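Local coordinates for mandelate racemase / muconate lactonizing enzyme, C-terminal domain protein (Pseudovibrio sp. JE062, PDB 4JHM) that belongs to the enolase superfamily, with a barrel domain of the mandelate racemase/muconate lactonizing enzyme type, at residues E214-Y228 with T240-L252. Numbering follows the deposited sequence.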
loop_
_atom_site.group_PDB
_atom_site.type_symbol
_atom_site.label_atom_id
_atom_site.label_comp_id
_atom_site.label_asym_id
_atom_site.label_seq_id
_atom_site.Cartn_x
_atom_site.Cartn_y
_atom_site.Cartn_z
ATOM N N GLU A 214 20.202 19.166 9.625
ATOM C CA GLU A 214 20.727 18.199 8.660
ATOM C C GLU A 214 21.910 18.762 7.870
ATOM O O GLU A 214 22.859 18.039 7.583
ATOM C CB GLU A 214 19.615 17.760 7.698
ATOM C CG GLU A 214 20.004 16.677 6.698
ATOM C CD GLU A 214 18.965 16.493 5.595
ATOM O OE1 GLU A 214 18.411 17.512 5.120
ATOM O OE2 GLU A 214 18.705 15.335 5.194
ATOM N N ARG A 215 21.850 20.045 7.518
ATOM C CA ARG A 215 22.935 20.690 6.772
ATOM C C ARG A 215 24.195 20.798 7.612
ATOM O O ARG A 215 25.304 20.673 7.099
ATOM C CB ARG A 215 22.540 22.100 6.316
ATOM C CG ARG A 215 21.671 22.137 5.075
ATOM C CD ARG A 215 21.739 23.478 4.360
ATOM N NE ARG A 215 21.162 23.374 3.019
ATOM C CZ ARG A 215 21.843 23.051 1.920
ATOM N NH1 ARG A 215 21.217 22.977 0.750
ATOM N NH2 ARG A 215 23.149 22.809 1.977
ATOM N N HIS A 216 24.019 21.052 8.903
ATOM C CA HIS A 216 25.150 21.288 9.788
ATOM C C HIS A 216 25.497 20.041 10.611
ATOM O O HIS A 216 26.166 20.118 11.639
ATOM C CB HIS A 216 24.871 22.509 10.666
ATOM C CG HIS A 216 24.701 23.781 9.886
ATOM N ND1 HIS A 216 23.482 24.200 9.392
ATOM C CD2 HIS A 216 25.600 24.722 9.508
ATOM C CE1 HIS A 216 23.636 25.347 8.753
ATOM N NE2 HIS A 216 24.912 25.684 8.807
ATOM N N ASN A 217 25.047 18.889 10.124
ATOM C CA ASN A 217 25.449 17.592 10.664
ATOM C C ASN A 217 25.242 17.411 12.173
ATOM O O ASN A 217 25.987 16.678 12.820
ATOM C CB ASN A 217 26.908 17.306 10.287
ATOM C CG ASN A 217 27.070 16.911 8.826
ATOM O OD1 ASN A 217 26.240 16.196 8.265
ATOM N ND2 ASN A 217 28.152 17.366 8.206
ATOM N N TRP A 218 24.224 18.057 12.730
ATOM C CA TRP A 218 23.876 17.836 14.131
ATOM C C TRP A 218 23.398 16.407 14.312
ATOM O O TRP A 218 23.048 15.735 13.347
ATOM C CB TRP A 218 22.805 18.812 14.601
ATOM C CG TRP A 218 23.340 20.167 14.871
ATOM C CD1 TRP A 218 24.312 20.814 14.172
ATOM C CD2 TRP A 218 22.923 21.064 15.906
ATOM N NE1 TRP A 218 24.535 22.056 14.711
ATOM C CE2 TRP A 218 23.692 22.235 15.777
ATOM C CE3 TRP A 218 21.979 20.987 16.934
ATOM C CZ2 TRP A 218 23.549 23.320 16.635
ATOM C CZ3 TRP A 218 21.835 22.062 17.782
ATOM C CH2 TRP A 218 22.616 23.216 17.629
ATOM N N GLU A 219 23.373 15.962 15.561
ATOM C CA GLU A 219 23.259 14.543 15.878
ATOM C C GLU A 219 21.826 14.033 15.778
ATOM O O GLU A 219 21.554 13.104 15.020
ATOM C CB GLU A 219 23.851 14.284 17.269
ATOM C CG GLU A 219 23.788 12.842 17.741
ATOM C CD GLU A 219 24.669 11.917 16.932
ATOM O OE1 GLU A 219 25.296 12.388 15.959
ATOM O OE2 GLU A 219 24.733 10.716 17.272
ATOM N N TRP A 220 20.912 14.627 16.541
ATOM C CA TRP A 220 19.503 14.259 16.434
ATOM C C TRP A 220 18.544 15.335 16.932
ATOM O O TRP A 220 18.882 16.133 17.801
ATOM C CB TRP A 220 19.223 12.914 17.128
ATOM C CG TRP A 220 19.079 12.948 18.621
ATOM C CD1 TRP A 220 18.240 13.736 19.352
ATOM C CD2 TRP A 220 19.761 12.115 19.556
ATOM N NE1 TRP A 220 18.378 13.464 20.692
ATOM C CE2 TRP A 220 19.304 12.465 20.841
ATOM C CE3 TRP A 220 20.729 11.114 19.434
ATOM C CZ2 TRP A 220 19.780 11.850 21.994
ATOM C CZ3 TRP A 220 21.200 10.501 20.578
ATOM C CH2 TRP A 220 20.724 10.870 21.842
ATOM N N LEU A 221 17.349 15.346 16.347
ATOM C CA LEU A 221 16.260 16.199 16.791
ATOM C C LEU A 221 15.294 15.358 17.606
ATOM O O LEU A 221 14.668 14.438 17.083
ATOM C CB LEU A 221 15.527 16.812 15.593
ATOM C CG LEU A 221 14.222 17.554 15.917
ATOM C CD1 LEU A 221 14.454 18.578 17.015
ATOM C CD2 LEU A 221 13.626 18.224 14.688
ATOM N N GLU A 222 15.170 15.679 18.885
ATOM C CA GLU A 222 14.335 14.897 19.785
ATOM C C GLU A 222 12.994 15.585 20.027
ATOM O O GLU A 222 12.944 16.766 20.364
ATOM C CB GLU A 222 15.071 14.665 21.116
ATOM C CG GLU A 222 14.178 14.218 22.263
ATOM C CD GLU A 222 14.952 13.901 23.528
ATOM O OE1 GLU A 222 16.108 13.428 23.427
ATOM O OE2 GLU A 222 14.395 14.124 24.628
ATOM N N ALA A 223 11.907 14.842 19.850
ATOM C CA ALA A 223 10.577 15.347 20.168
ATOM C C ALA A 223 10.256 16.613 19.376
ATOM O O ALA A 223 10.029 17.670 19.962
ATOM C CB ALA A 223 10.470 15.620 21.661
ATOM N N PRO A 224 10.248 16.513 18.040
ATOM C CA PRO A 224 9.952 17.673 17.204
ATOM C C PRO A 224 8.536 18.178 17.431
ATOM O O PRO A 224 8.333 19.376 17.620
ATOM C CB PRO A 224 10.121 17.143 15.776
ATOM C CG PRO A 224 10.027 15.654 15.883
ATOM C CD PRO A 224 10.533 15.305 17.249
ATOM N N VAL A 225 7.574 17.261 17.430
ATOM C CA VAL A 225 6.172 17.591 17.672
ATOM C C VAL A 225 5.533 16.553 18.605
ATOM O O VAL A 225 6.225 15.705 19.184
ATOM C CB VAL A 225 5.385 17.671 16.352
ATOM C CG1 VAL A 225 5.841 18.869 15.539
ATOM C CG2 VAL A 225 5.558 16.403 15.537
ATOM N N SER A 226 4.216 16.629 18.766
ATOM C CA SER A 226 3.504 15.658 19.579
ATOM C C SER A 226 3.812 14.254 19.094
ATOM O O SER A 226 3.726 13.977 17.902
ATOM C CB SER A 226 2.002 15.886 19.491
ATOM O OG SER A 226 1.299 14.754 19.967
ATOM N N ASP A 227 4.151 13.369 20.024
ATOM C CA ASP A 227 4.483 11.990 19.685
ATOM C C ASP A 227 3.353 11.282 18.951
ATOM O O ASP A 227 3.586 10.272 18.287
ATOM C CB ASP A 227 4.812 11.192 20.946
ATOM C CG ASP A 227 6.230 11.374 21.390
ATOM O OD1 ASP A 227 6.844 12.393 21.005
ATOM O OD2 ASP A 227 6.730 10.495 22.125
ATOM N N TYR A 228 2.134 11.789 19.084
ATOM C CA TYR A 228 0.976 11.108 18.513
ATOM C C TYR A 228 0.689 11.553 17.089
ATOM O O TYR A 228 -0.192 11.006 16.439
ATOM C CB TYR A 228 -0.254 11.313 19.396
ATOM C CG TYR A 228 -0.046 10.765 20.780
ATOM C CD1 TYR A 228 0.015 9.394 20.998
ATOM C CD2 TYR A 228 0.124 11.610 21.865
ATOM C CE1 TYR A 228 0.218 8.881 22.261
ATOM C CE2 TYR A 228 0.328 11.106 23.135
ATOM C CZ TYR A 228 0.372 9.741 23.325
ATOM O OH TYR A 228 0.582 9.234 24.585
ATOM N N THR A 240 14.439 13.627 5.414
ATOM C CA THR A 240 15.772 14.037 5.851
ATOM C C THR A 240 16.572 12.820 6.288
ATOM O O THR A 240 16.029 11.728 6.430
ATOM C CB THR A 240 15.733 15.013 7.046
ATOM O OG1 THR A 240 15.627 14.275 8.272
ATOM C CG2 THR A 240 14.572 15.996 6.924
ATOM N N ASP A 241 17.865 13.022 6.514
ATOM C CA ASP A 241 18.740 11.956 6.990
ATOM C C ASP A 241 19.061 12.146 8.471
ATOM O O ASP A 241 19.794 11.363 9.074
ATOM C CB ASP A 241 20.019 11.922 6.155
ATOM C CG ASP A 241 19.755 11.537 4.710
ATOM O OD1 ASP A 241 18.693 10.933 4.435
ATOM O OD2 ASP A 241 20.607 11.836 3.848
ATOM N N LEU A 242 18.491 13.193 9.053
ATOM C CA LEU A 242 18.702 13.510 10.453
ATOM C C LEU A 242 17.969 12.507 11.338
ATOM O O LEU A 242 16.803 12.191 11.094
ATOM C CB LEU A 242 18.180 14.920 10.729
ATOM C CG LEU A 242 18.332 15.469 12.144
ATOM C CD1 LEU A 242 19.787 15.802 12.416
ATOM C CD2 LEU A 242 17.448 16.693 12.325
ATOM N N GLU A 243 18.648 12.012 12.368
ATOM C CA GLU A 243 18.013 11.127 13.341
ATOM C C GLU A 243 16.850 11.850 14.026
ATOM O O GLU A 243 17.037 12.919 14.609
ATOM C CB GLU A 243 19.042 10.660 14.380
ATOM C CG GLU A 243 18.514 9.687 15.431
ATOM C CD GLU A 243 19.618 9.119 16.312
ATOM O OE1 GLU A 243 20.801 9.436 16.058
ATOM O OE2 GLU A 243 19.307 8.358 17.257
ATOM N N ILE A 244 15.653 11.275 13.937
ATOM C CA ILE A 244 14.470 11.846 14.579
ATOM C C ILE A 244 14.016 10.938 15.714
ATOM O O ILE A 244 13.711 9.767 15.488
ATOM C CB ILE A 244 13.313 12.006 13.579
ATOM C CG1 ILE A 244 13.767 12.810 12.359
ATOM C CG2 ILE A 244 12.118 12.669 14.242
ATOM C CD1 ILE A 244 14.360 14.161 12.689
ATOM N N SER A 245 13.969 11.479 16.931
ATOM C CA SER A 245 13.673 10.673 18.109
ATOM C C SER A 245 12.391 11.128 18.799
ATOM O O SER A 245 11.997 12.280 18.680
ATOM C CB SER A 245 14.840 10.742 19.087
ATOM O OG SER A 245 14.897 9.576 19.888
ATOM N N SER A 246 11.741 10.216 19.520
ATOM C CA SER A 246 10.493 10.543 20.217
ATOM C C SER A 246 10.782 11.281 21.516
ATOM O O SER A 246 11.939 11.455 21.895
ATOM C CB SER A 246 9.679 9.277 20.514
ATOM O OG SER A 246 10.258 8.512 21.563
ATOM N N HIS A 247 9.724 11.716 22.193
ATOM C CA HIS A 247 9.849 12.361 23.493
ATOM C C HIS A 247 10.177 11.316 24.554
ATOM O O HIS A 247 10.767 11.630 25.586
ATOM C CB HIS A 247 8.556 13.100 23.842
ATOM C CG HIS A 247 8.524 13.643 25.236
ATOM N ND1 HIS A 247 8.953 14.912 25.550
ATOM C CD2 HIS A 247 8.107 13.088 26.398
ATOM C CE1 HIS A 247 8.808 15.115 26.847
ATOM N NE2 HIS A 247 8.298 14.023 27.386
ATOM N N GLY A 248 9.771 10.074 24.297
ATOM C CA GLY A 248 10.203 8.933 25.093
ATOM C C GLY A 248 9.350 8.617 26.303
ATOM O O GLY A 248 9.680 7.716 27.082
ATOM N N ASN A 249 8.253 9.351 26.467
ATOM C CA ASN A 249 7.395 9.186 27.639
ATOM C C ASN A 249 5.919 9.077 27.286
ATOM O O ASN A 249 5.059 9.201 28.155
ATOM C CB ASN A 249 7.586 10.359 28.600
ATOM C CG ASN A 249 9.007 10.477 29.096
ATOM O OD1 ASN A 249 9.471 9.660 29.893
ATOM N ND2 ASN A 249 9.710 11.496 28.628
ATOM N N CYS A 250 5.623 8.840 26.017
ATOM C CA CYS A 250 4.245 8.772 25.579
ATOM C C CYS A 250 3.890 7.386 25.043
ATOM O O CYS A 250 2.948 6.759 25.524
ATOM C CB CYS A 250 3.991 9.860 24.546
ATOM S SG CYS A 250 4.414 11.509 25.153
ATOM N N LEU A 251 4.648 6.907 24.060
ATOM C CA LEU A 251 4.449 5.562 23.516
ATOM C C LEU A 251 5.353 4.562 24.234
ATOM O O LEU A 251 6.558 4.524 23.989
ATOM C CB LEU A 251 4.743 5.551 22.014
ATOM C CG LEU A 251 3.994 6.596 21.176
ATOM C CD1 LEU A 251 4.056 6.258 19.694
ATOM C CD2 LEU A 251 2.547 6.699 21.620
ATOM N N LEU A 252 4.761 3.746 25.106
ATOM C CA LEU A 252 5.521 2.939 26.058
ATOM C C LEU A 252 5.403 1.417 25.883
ATOM O O LEU A 252 6.187 0.656 26.465
ATOM C CB LEU A 252 5.092 3.293 27.482
ATOM C CG LEU A 252 4.944 4.773 27.842
ATOM C CD1 LEU A 252 4.779 4.924 29.348
ATOM C CD2 LEU A 252 6.130 5.590 27.355
#
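Leu221 and Ile244 pair in register where parallel strands 220-222 and 243-245 run side by side, the two strands of a beta-alpha-beta crossover, connected through helix 230-239. Leu221 N donates to Glu243 O (3.0 Å). Leu221 O in turn accepts from Ser245 N, in a nearly straight bond (173°). Ala223 N then reaches Ser245 O at 2.8 Å, just past the end of strand 220-222.

The side chains of Leu221 and Ile244 share one face of the sheet. Leu221 CB touches Leu242 CD2 (3.8 Å) and lies near Ile244 CD1, while Ile244 CG2 turns to Pro224 CG. Met213 of helix 203-215 packs on both Leu221 and Leu242. Trp220, Glu222, Glu243 and Ser245 point to the other face. There Glu243 is extended alongside Trp220, with OE1 at the edge of the indole and the carboxylate turned 58° from the ring. Glu222 OE1 forms a salt bridge with Lys165, and Ser245 OG bonds to Asp268.

This unit is part of the TIM-type barrel of the enolase C-terminal domain, and strand 192-196 flanks 220-222 on its other side. Beyond the C-terminal strand ends, the Asp227 carboxylate receives His247 N in a forked bond. Both oxygens use their syn lone pairs, each 3.2 Å from His247 N, which should limit rotation of the carboxylate. The Tyr228 and Leu251 side chains lie alongside and point opposite ways, with Tyr228 CE1 beside Leu251 CD2, while Tyr228 OH lies 3.5 Å from Cys250 CB.

Before the strands begin, Glu214 reaches from the last turn of helix 203-215. With chi1 at -176° its chain leaves trans to the backbone N and stays extended, which carries OE2 to Asp241 N at 2.8 Å. The donor sits above the carboxylate plane. Next to it, Thr240 OG1 accepts from Leu242 N in an ST turn.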